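Local coordinates for early 35 kDa protein (Autographa californica nucleopolyhedrovirus, PDB 1P35) that inhibits host caspases, so blocking the apoptosis that viral infection sets off in insect cells, and also suppresses the host's antiviral RNA interference, at residues A[1-6]-A[182-187]; A[189-194]-A[287-292]; A[210-215]-A[266-271]. All blocks are in the same frame, centred on the assembly; numbering follows the deposited sequence.

Contact 1 (A[1-6]-A[182-187])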
loop_
_atom_site.group_PDB
_atom_site.type_symbol
_atom_site.label_atom_id
_atom_site.label_comp_id
_atom_site.label_asym_id
_atom_site.label_seq_id
_atom_site.Cartn_x
_atom_site.Cartn_y
_atom_site.Cartn_z
ATOM N N CYS A 1 18.545 12.426 13.084
ATOM C CA CYS A 1 17.625 13.485 13.494
ATOM C C CYS A 1 18.383 14.785 13.566
ATOM O O CYS A 1 17.865 15.819 13.173
ATOM C CB CYS A 1 17.113 13.093 14.821
ATOM S SG CYS A 1 16.826 11.433 14.600
ATOM N N VAL A 2 19.583 14.711 14.124
ATOM C CA VAL A 2 20.485 15.890 14.228
ATOM C C VAL A 2 21.159 15.780 12.879
ATOM O O VAL A 2 22.053 14.946 12.659
ATOM C CB VAL A 2 21.512 15.700 15.368
ATOM C CG1 VAL A 2 22.410 16.889 15.491
ATOM C CG2 VAL A 2 20.768 15.420 16.653
ATOM N N ILE A 3 20.670 16.568 11.952
ATOM C CA ILE A 3 21.177 16.507 10.583
ATOM C C ILE A 3 22.216 17.539 10.200
ATOM O O ILE A 3 22.140 18.695 10.600
ATOM C CB ILE A 3 19.984 16.565 9.625
ATOM C CG1 ILE A 3 19.073 15.359 9.925
ATOM C CG2 ILE A 3 20.439 16.574 8.175
ATOM C CD1 ILE A 3 17.862 15.231 8.990
ATOM N N PHE A 4 23.195 17.100 9.417
ATOM C CA PHE A 4 24.280 17.965 8.939
ATOM C C PHE A 4 24.498 17.584 7.491
ATOM O O PHE A 4 24.367 16.419 7.136
ATOM C CB PHE A 4 25.597 17.683 9.691
ATOM C CG PHE A 4 26.769 18.476 9.174
ATOM C CD1 PHE A 4 26.996 19.768 9.627
ATOM C CD2 PHE A 4 27.550 17.985 8.117
ATOM C CE1 PHE A 4 27.977 20.579 9.020
ATOM C CE2 PHE A 4 28.535 18.776 7.493
ATOM C CZ PHE A 4 28.742 20.083 7.948
ATOM N N PRO A 5 24.744 18.549 6.602
ATOM C CA PRO A 5 24.811 20.009 6.644
ATOM C C PRO A 5 23.507 20.512 7.251
ATOM O O PRO A 5 22.492 19.842 7.135
ATOM C CB PRO A 5 24.892 20.371 5.171
ATOM C CG PRO A 5 25.746 19.245 4.622
ATOM C CD PRO A 5 25.035 18.060 5.242
ATOM N N VAL A 6 23.513 21.699 7.848
ATOM C CA VAL A 6 22.294 22.194 8.476
ATOM C C VAL A 6 21.200 22.746 7.554
ATOM O O VAL A 6 20.069 22.977 7.986
ATOM C CB VAL A 6 22.629 23.237 9.558
ATOM C CG1 VAL A 6 23.384 22.559 10.714
ATOM C CG2 VAL A 6 23.472 24.360 8.945
ATOM N N ALA A 182 14.735 14.668 18.714
ATOM C CA ALA A 182 15.473 15.939 18.591
ATOM C C ALA A 182 16.128 16.231 17.228
ATOM O O ALA A 182 16.560 15.312 16.478
ATOM C CB ALA A 182 16.552 16.060 19.732
ATOM N N HIS A 183 16.211 17.524 16.932
ATOM C CA HIS A 183 16.783 18.001 15.673
ATOM C C HIS A 183 18.087 18.724 15.991
ATOM O O HIS A 183 18.400 18.989 17.187
ATOM C CB HIS A 183 15.856 19.034 15.005
ATOM C CG HIS A 183 14.413 18.619 14.934
ATOM N ND1 HIS A 183 13.873 17.971 13.848
ATOM C CD2 HIS A 183 13.404 18.763 15.824
ATOM C CE1 HIS A 183 12.593 17.737 14.066
ATOM N NE2 HIS A 183 12.281 18.208 15.259
ATOM N N GLU A 184 18.862 19.020 14.940
ATOM C CA GLU A 184 20.045 19.813 15.159
ATOM C C GLU A 184 19.490 21.213 15.588
ATOM O O GLU A 184 18.378 21.601 15.218
ATOM C CB GLU A 184 20.815 19.978 13.873
ATOM C CG GLU A 184 20.047 20.686 12.814
ATOM C CD GLU A 184 19.117 19.778 12.014
ATOM O OE1 GLU A 184 18.743 18.686 12.476
ATOM O OE2 GLU A 184 18.737 20.181 10.910
ATOM N N ILE A 185 20.260 21.972 16.352
ATOM C CA ILE A 185 19.822 23.319 16.788
ATOM C C ILE A 185 19.716 24.280 15.597
ATOM O O ILE A 185 20.414 24.069 14.599
ATOM C CB ILE A 185 20.855 23.892 17.776
ATOM C CG1 ILE A 185 21.063 22.892 18.919
ATOM C CG2 ILE A 185 20.400 25.255 18.323
ATOM C CD1 ILE A 185 22.222 23.261 19.849
ATOM N N ASN A 186 18.825 25.287 15.657
ATOM C CA ASN A 186 18.731 26.331 14.589
ATOM C C ASN A 186 18.712 27.718 15.285
ATOM O O ASN A 186 18.495 27.821 16.499
ATOM C CB ASN A 186 17.491 26.223 13.675
ATOM C CG ASN A 186 16.175 26.445 14.436
ATOM O OD1 ASN A 186 16.006 27.436 15.179
ATOM N ND2 ASN A 186 15.238 25.524 14.250
ATOM N N ASP A 187 18.920 28.782 14.524
ATOM C CA ASP A 187 19.023 30.111 15.135
ATOM C C ASP A 187 17.770 30.697 15.738
ATOM O O ASP A 187 17.833 31.409 16.728
ATOM C CB ASP A 187 19.600 31.108 14.127
ATOM C CG ASP A 187 20.969 30.701 13.637
ATOM O OD1 ASP A 187 21.891 30.568 14.483
ATOM O OD2 ASP A 187 21.111 30.508 12.411
HETATM O O HOH W 1 19.816 19.989 8.642
HETATM O O HOH W 2 18.777 22.943 10.324
#
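Glu184 OE1 accepts the backbone N-H of Ile3, with Ile3 N to Glu184 OE1 at 2.9 Å and an almost straight bond (170°), while OE2 is tied to the same segment through water. The donor does not lie in the carboxylate plane but comes from above it. Water 2 donates to Glu184 OE2 at 2.8 Å and to Val6 O at 2.7 Å, so it links the carboxylate to the turn after the strand. Water 1 lies close to Glu184 OE2 and Pro5 O. The peptide bond before Pro5 is cis.

The Glu184 side chain folds back to reach this place. CG sits between the backbone N and the carbonyl carbon (chi1 62°), and the chain bends at chi2, which brings the carboxylate to Ile3 N. Glu184 CB lies beside Val2 CG1, 3.8 Å away, as the two side chains pass in opposite directions. Cys1 O receives a CA-H...O contact from His183 CA at 3.5 Å. It is also near Glu184 OE1, but both are acceptors.

Strand 2-4 pairs antiparallel with strand 42-48, through Val2 with Met45 and Phe4 with Leu43. Residues 182-187 belong to the loop between strands 176-179 and 191-199. Helix 137-140 packs on Val2 and Ile185, and Tyr135 of helix 126-135 touches Val6 and Ile185.

Contact 2 (A[189-194]-A[287-292]). With EDO (1,2-ethanediol), chain F.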
loop_
_atom_site.group_PDB
_atom_site.type_symbol
_atom_site.label_atom_id
_atom_site.label_comp_id
_atom_site.label_asym_id
_atom_site.label_seq_id
_atom_site.Cartn_x
_atom_site.Cartn_y
_atom_site.Cartn_z
ATOM N N GLY A 189 15.282 29.080 17.277
ATOM C CA GLY A 189 14.866 28.438 18.538
ATOM C C GLY A 189 13.484 27.773 18.463
ATOM O O GLY A 189 12.968 27.308 19.459
ATOM N N LEU A 190 12.866 27.771 17.279
ATOM C CA LEU A 190 11.582 27.113 17.065
ATOM C C LEU A 190 11.826 25.947 16.102
ATOM O O LEU A 190 12.494 26.102 15.060
ATOM C CB LEU A 190 10.586 28.050 16.413
ATOM C CG LEU A 190 10.007 29.182 17.227
ATOM C CD1 LEU A 190 8.996 29.903 16.322
ATOM C CD2 LEU A 190 9.327 28.609 18.506
ATOM N N TYR A 191 11.243 24.806 16.422
ATOM C CA TYR A 191 11.483 23.595 15.621
ATOM C C TYR A 191 10.194 23.041 15.080
ATOM O O TYR A 191 9.145 23.133 15.739
ATOM C CB TYR A 191 12.212 22.564 16.515
ATOM C CG TYR A 191 13.504 23.120 17.083
ATOM C CD1 TYR A 191 13.497 23.963 18.222
ATOM C CD2 TYR A 191 14.720 22.924 16.405
ATOM C CE1 TYR A 191 14.652 24.593 18.660
ATOM C CE2 TYR A 191 15.892 23.551 16.823
ATOM C CZ TYR A 191 15.857 24.388 17.944
ATOM O OH TYR A 191 17.012 25.052 18.292
ATOM N N GLU A 192 10.257 22.514 13.857
ATOM C CA GLU A 192 9.059 21.949 13.197
ATOM C C GLU A 192 9.173 20.462 13.293
ATOM O O GLU A 192 10.253 19.932 13.061
ATOM C CB GLU A 192 9.008 22.305 11.700
ATOM C CG GLU A 192 8.835 23.771 11.348
ATOM C CD GLU A 192 8.835 24.023 9.844
ATOM O OE1 GLU A 192 7.799 23.797 9.183
ATOM O OE2 GLU A 192 9.885 24.429 9.319
ATOM N N TYR A 193 8.088 19.787 13.659
ATOM C CA TYR A 193 8.106 18.324 13.725
ATOM C C TYR A 193 7.117 17.675 12.761
ATOM O O TYR A 193 6.092 18.227 12.462
ATOM C CB TYR A 193 7.754 17.826 15.092
ATOM C CG TYR A 193 8.733 18.113 16.174
ATOM C CD1 TYR A 193 8.787 19.378 16.797
ATOM C CD2 TYR A 193 9.546 17.079 16.669
ATOM C CE1 TYR A 193 9.622 19.594 17.906
ATOM C CE2 TYR A 193 10.368 17.277 17.761
ATOM C CZ TYR A 193 10.410 18.516 18.389
ATOM O OH TYR A 193 11.216 18.623 19.509
ATOM N N ASP A 194 7.476 16.499 12.248
ATOM C CA ASP A 194 6.613 15.736 11.362
ATOM C C ASP A 194 7.151 14.316 11.459
ATOM O O ASP A 194 7.981 13.878 10.643
ATOM C CB ASP A 194 6.643 16.224 9.902
ATOM C CG ASP A 194 5.639 15.456 9.043
ATOM O OD1 ASP A 194 4.683 14.886 9.654
ATOM O OD2 ASP A 194 5.778 15.421 7.808
ATOM N N ALA A 287 9.117 24.844 20.789
ATOM C CA ALA A 287 10.354 25.430 21.254
ATOM C C ALA A 287 11.170 24.322 21.947
ATOM O O ALA A 287 12.350 24.469 22.130
ATOM C CB ALA A 287 10.053 26.568 22.251
ATOM N N LEU A 288 10.507 23.251 22.383
ATOM C CA LEU A 288 11.201 22.114 22.999
ATOM C C LEU A 288 11.819 21.308 21.836
ATOM O O LEU A 288 11.104 20.886 20.931
ATOM C CB LEU A 288 10.209 21.152 23.728
ATOM C CG LEU A 288 9.910 21.242 25.228
ATOM C CD1 LEU A 288 8.877 20.182 25.626
ATOM C CD2 LEU A 288 11.205 21.017 26.031
ATOM N N ASN A 289 13.121 21.092 21.880
ATOM C CA ASN A 289 13.821 20.309 20.864
ATOM C C ASN A 289 14.520 19.206 21.615
ATOM O O ASN A 289 15.682 19.346 21.980
ATOM C CB ASN A 289 14.881 21.148 20.147
ATOM C CG ASN A 289 15.672 20.313 19.159
ATOM O OD1 ASN A 289 15.107 19.461 18.478
ATOM N ND2 ASN A 289 16.960 20.563 19.061
ATOM N N LYS A 290 13.817 18.123 21.904
ATOM C CA LYS A 290 14.425 17.050 22.670
ATOM C C LYS A 290 13.980 15.598 22.340
ATOM O O LYS A 290 12.964 15.373 21.673
ATOM C CB LYS A 290 14.222 17.344 24.179
ATOM C CG LYS A 290 12.791 17.533 24.603
ATOM C CD LYS A 290 12.615 17.671 26.142
ATOM C CE LYS A 290 12.851 16.380 26.918
ATOM N NZ LYS A 290 12.581 16.550 28.384
ATOM N N ASN A 291 14.770 14.615 22.797
ATOM C CA ASN A 291 14.388 13.212 22.601
ATOM C C ASN A 291 13.431 12.822 23.751
ATOM O O ASN A 291 13.294 13.526 24.733
ATOM C CB ASN A 291 15.651 12.308 22.643
ATOM C CG ASN A 291 16.650 12.674 21.552
ATOM O OD1 ASN A 291 16.241 12.987 20.426
ATOM N ND2 ASN A 291 17.949 12.609 21.862
ATOM N N VAL A 292 12.767 11.694 23.606
ATOM C CA VAL A 292 11.890 11.186 24.649
ATOM C C VAL A 292 12.720 10.015 25.165
ATOM O O VAL A 292 13.219 9.222 24.371
ATOM C CB VAL A 292 10.550 10.713 24.056
ATOM C CG1 VAL A 292 9.856 9.774 25.001
ATOM C CG2 VAL A 292 9.679 11.926 23.753
HETATM C C1 EDO F . 6.633 27.786 21.648
HETATM O O1 EDO F . 5.601 28.788 21.452
HETATM C C2 EDO F . 6.075 26.679 22.500
HETATM O O2 EDO F . 6.867 25.513 22.341
#
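Asn289 lays its side chain over one face of the Tyr191 ring. Its CG is anti to the backbone N (chi1 176°), which carries the amide across the ring. CB stands 3.7 Å from the ring centroid of Tyr191, near the ring normal, and makes a CH-pi contact. CG comes next, 3.9 Å from Tyr191 CD2. At the tip, ND2 lies 3.9 Å from Tyr191 CE2, while OD1 is 4.1 Å from Tyr191 CD2. The amide and ring planes are only 9° apart, so the two groups stack. OD1 also accepts the backbone N-H of His183, which holds the amide at that end.

Tyr193, two residues along the strand, meets the same loop with its hydroxyl. OH donates to Leu288 O at 2.7 Å, with the acceptor at the ring edge. The hydroxyl is tilted 26° from the carbonyl plane. At the other end, Leu190 CD2 touches Ala287 CB at 4.3 Å. A 1,2-ethanediol, probably from the crystallisation liquor, accepts a bond from Ala287 N.

Strand 191-199 pairs antiparallel with strand 284-286. The segment that follows the latter, leading to strand 292-295, folds over Tyr191 and Tyr193 of this beta-sheet edge-to-loop connection.

Contact 3 (A[210-215]-A[266-271]). With EDO (1,2-ethanediol), chain F.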
loop_
_atom_site.group_PDB
_atom_site.type_symbol
_atom_site.label_atom_id
_atom_site.label_comp_id
_atom_site.label_asym_id
_atom_site.label_seq_id
_atom_site.Cartn_x
_atom_site.Cartn_y
_atom_site.Cartn_z
ATOM N N GLU A 210 3.409 15.094 29.140
ATOM C CA GLU A 210 2.664 16.358 29.349
ATOM C C GLU A 210 3.512 17.518 28.918
ATOM O O GLU A 210 3.077 18.388 28.167
ATOM C CB GLU A 210 2.253 16.557 30.817
ATOM C CG GLU A 210 1.177 15.573 31.257
ATOM C CD GLU A 210 0.694 15.824 32.671
ATOM O OE1 GLU A 210 0.206 16.954 32.939
ATOM O OE2 GLU A 210 0.800 14.880 33.495
ATOM N N GLU A 211 4.752 17.514 29.395
ATOM C CA GLU A 211 5.665 18.584 29.015
ATOM C C GLU A 211 5.819 18.694 27.478
ATOM O O GLU A 211 5.884 19.772 26.929
ATOM C CB GLU A 211 7.053 18.325 29.619
ATOM C CG GLU A 211 8.117 19.307 29.075
ATOM C CD GLU A 211 9.532 19.022 29.564
ATOM O OE1 GLU A 211 9.988 17.847 29.528
ATOM O OE2 GLU A 211 10.202 19.989 29.956
ATOM N N PHE A 212 5.934 17.552 26.794
ATOM C CA PHE A 212 6.142 17.602 25.345
ATOM C C PHE A 212 4.856 18.150 24.646
ATOM O O PHE A 212 4.925 19.067 23.812
ATOM C CB PHE A 212 6.530 16.174 24.824
ATOM C CG PHE A 212 7.434 16.192 23.634
ATOM C CD1 PHE A 212 6.959 16.604 22.382
ATOM C CD2 PHE A 212 8.772 15.855 23.761
ATOM C CE1 PHE A 212 7.824 16.686 21.265
ATOM C CE2 PHE A 212 9.641 15.931 22.652
ATOM C CZ PHE A 212 9.169 16.347 21.408
ATOM N N VAL A 213 3.688 17.607 25.020
ATOM C CA VAL A 213 2.424 18.020 24.408
ATOM C C VAL A 213 2.027 19.491 24.674
ATOM O O VAL A 213 1.544 20.172 23.759
ATOM C CB VAL A 213 1.287 17.065 24.812
ATOM C CG1 VAL A 213 -0.087 17.550 24.279
ATOM C CG2 VAL A 213 1.586 15.651 24.234
ATOM N N GLN A 214 2.263 19.978 25.901
ATOM C CA GLN A 214 1.943 21.373 26.273
ATOM C C GLN A 214 2.745 22.358 25.408
ATOM O O GLN A 214 2.267 23.471 25.125
ATOM C CB GLN A 214 2.288 21.637 27.760
ATOM C CG GLN A 214 1.424 20.893 28.698
ATOM C CD GLN A 214 1.902 20.969 30.156
ATOM O OE1 GLN A 214 2.992 21.465 30.471
ATOM N NE2 GLN A 214 1.093 20.432 31.033
ATOM N N SER A 215 3.958 21.955 25.017
ATOM C CA SER A 215 4.845 22.804 24.198
ATOM C C SER A 215 4.452 22.864 22.706
ATOM O O SER A 215 4.909 23.742 21.952
ATOM C CB SER A 215 6.289 22.293 24.276
ATOM O OG SER A 215 6.484 21.149 23.429
ATOM N N ASN A 266 -2.418 15.528 17.978
ATOM C CA ASN A 266 -1.002 15.216 18.069
ATOM C C ASN A 266 -0.618 14.966 19.540
ATOM O O ASN A 266 -1.085 15.653 20.472
ATOM C CB ASN A 266 -0.200 16.371 17.479
ATOM C CG ASN A 266 -0.380 16.482 15.977
ATOM O OD1 ASN A 266 0.243 15.711 15.205
ATOM N ND2 ASN A 266 -1.259 17.398 15.543
ATOM N N GLY A 267 0.249 13.996 19.739
ATOM C CA GLY A 267 0.654 13.666 21.091
ATOM C C GLY A 267 1.104 12.236 21.284
ATOM O O GLY A 267 1.750 11.652 20.420
ATOM N N PHE A 268 0.730 11.695 22.437
ATOM C CA PHE A 268 1.114 10.377 22.884
ATOM C C PHE A 268 -0.108 9.551 23.319
ATOM O O PHE A 268 -0.971 10.021 24.107
ATOM C CB PHE A 268 2.065 10.521 24.106
ATOM C CG PHE A 268 3.325 11.255 23.813
ATOM C CD1 PHE A 268 3.309 12.623 23.562
ATOM C CD2 PHE A 268 4.534 10.557 23.689
ATOM C CE1 PHE A 268 4.498 13.308 23.163
ATOM C CE2 PHE A 268 5.715 11.211 23.300
ATOM C CZ PHE A 268 5.700 12.611 23.027
ATOM N N ILE A 269 -0.190 8.331 22.802
ATOM C CA ILE A 269 -1.255 7.414 23.172
ATOM C C ILE A 269 -0.520 6.205 23.709
ATOM O O ILE A 269 0.307 5.604 22.994
ATOM C CB ILE A 269 -2.134 7.018 21.975
ATOM C CG1 ILE A 269 -3.108 8.161 21.649
ATOM C CG2 ILE A 269 -2.911 5.716 22.293
ATOM C CD1 ILE A 269 -3.835 8.031 20.277
ATOM N N TYR A 270 -0.815 5.845 24.961
ATOM C CA TYR A 270 -0.137 4.729 25.569
ATOM C C TYR A 270 -1.109 3.595 25.890
ATOM O O TYR A 270 -2.152 3.774 26.535
ATOM C CB TYR A 270 0.588 5.174 26.835
ATOM C CG TYR A 270 1.324 4.040 27.496
ATOM C CD1 TYR A 270 2.462 3.510 26.918
ATOM C CD2 TYR A 270 0.877 3.487 28.696
ATOM C CE1 TYR A 270 3.154 2.464 27.497
ATOM C CE2 TYR A 270 1.565 2.431 29.297
ATOM C CZ TYR A 270 2.711 1.929 28.679
ATOM O OH TYR A 270 3.435 0.891 29.207
ATOM N N ASP A 271 -0.770 2.402 25.404
ATOM C CA ASP A 271 -1.620 1.253 25.653
ATOM C C ASP A 271 -1.096 0.539 26.888
ATOM O O ASP A 271 -0.093 -0.167 26.826
ATOM C CB ASP A 271 -1.637 0.345 24.431
ATOM C CG ASP A 271 -2.630 -0.789 24.565
ATOM O OD1 ASP A 271 -2.868 -1.231 25.713
ATOM O OD2 ASP A 271 -3.137 -1.250 23.510
HETATM C C1 EDO F . 6.633 27.786 21.648
HETATM O O1 EDO F . 5.601 28.788 21.452
HETATM C C2 EDO F . 6.075 26.679 22.500
HETATM O O2 EDO F . 6.867 25.513 22.341
#
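Phe268 sets one side of its ring against Phe212 and Val213 of helix 206-215. Its CB already points to the helix, and CG anti to the carbonyl carbon (chi1 -61°) sets where the ring lies beside it. The Phe268 edge points at the face of Phe212 in an offset edge-to-face pair. The ring centroids of Phe212 and Phe268 are 5.8 Å apart and the planes meet at 64°. Phe268 CE1 also reaches Phe212 CB at 3.9 Å.

Val213 works through one methyl. Its CG2 is anti to the carbonyl carbon and meets the edge of the Phe268 ring, 3.5 Å from Phe268 CD1. The same methyl lies 3.8 Å from Gly267 CA, at the corner where the chain turns between strand faces.

On the helix, Ser215 OG donates to Phe212 O at 2.6 Å, and Ser215 O accepts a bond from the 1,2-ethanediol. Phe209 stacks on Phe268, while Leu281 and Ile241 extend the apolar surroundings. The helix is therefore held against the strand here by buried apolar packing and an aromatic edge-to-face pair, with no hydrogen bond or salt bridge between the two segments.

Overall arrangement
The contacts come in the order 1, 2, 3 across the fold. Centres of contacts 1 and 2 are about 10 Å apart, those of 2 and 3 about 13 Å, and those of 1 and 3 about 22 Å. All three reach the same system of sheet strands. Contacts 1 and 2 touch: Asn291 OD1 accepts from Ala182 N. Contacts 2 and 3 touch through the Lys290-Glu211 salt bridge and the packing of Leu288 on helix 206-215, which follows strand 191-199 in the chain. Contact 1 closes before contact 2 opens in sequence. Contact 3 falls wholly between residues 194 and 287. Segment 287-292 thus bridges the loop 182-187 and helix 206-215, tying the N-terminal strand region to later parts of the chain.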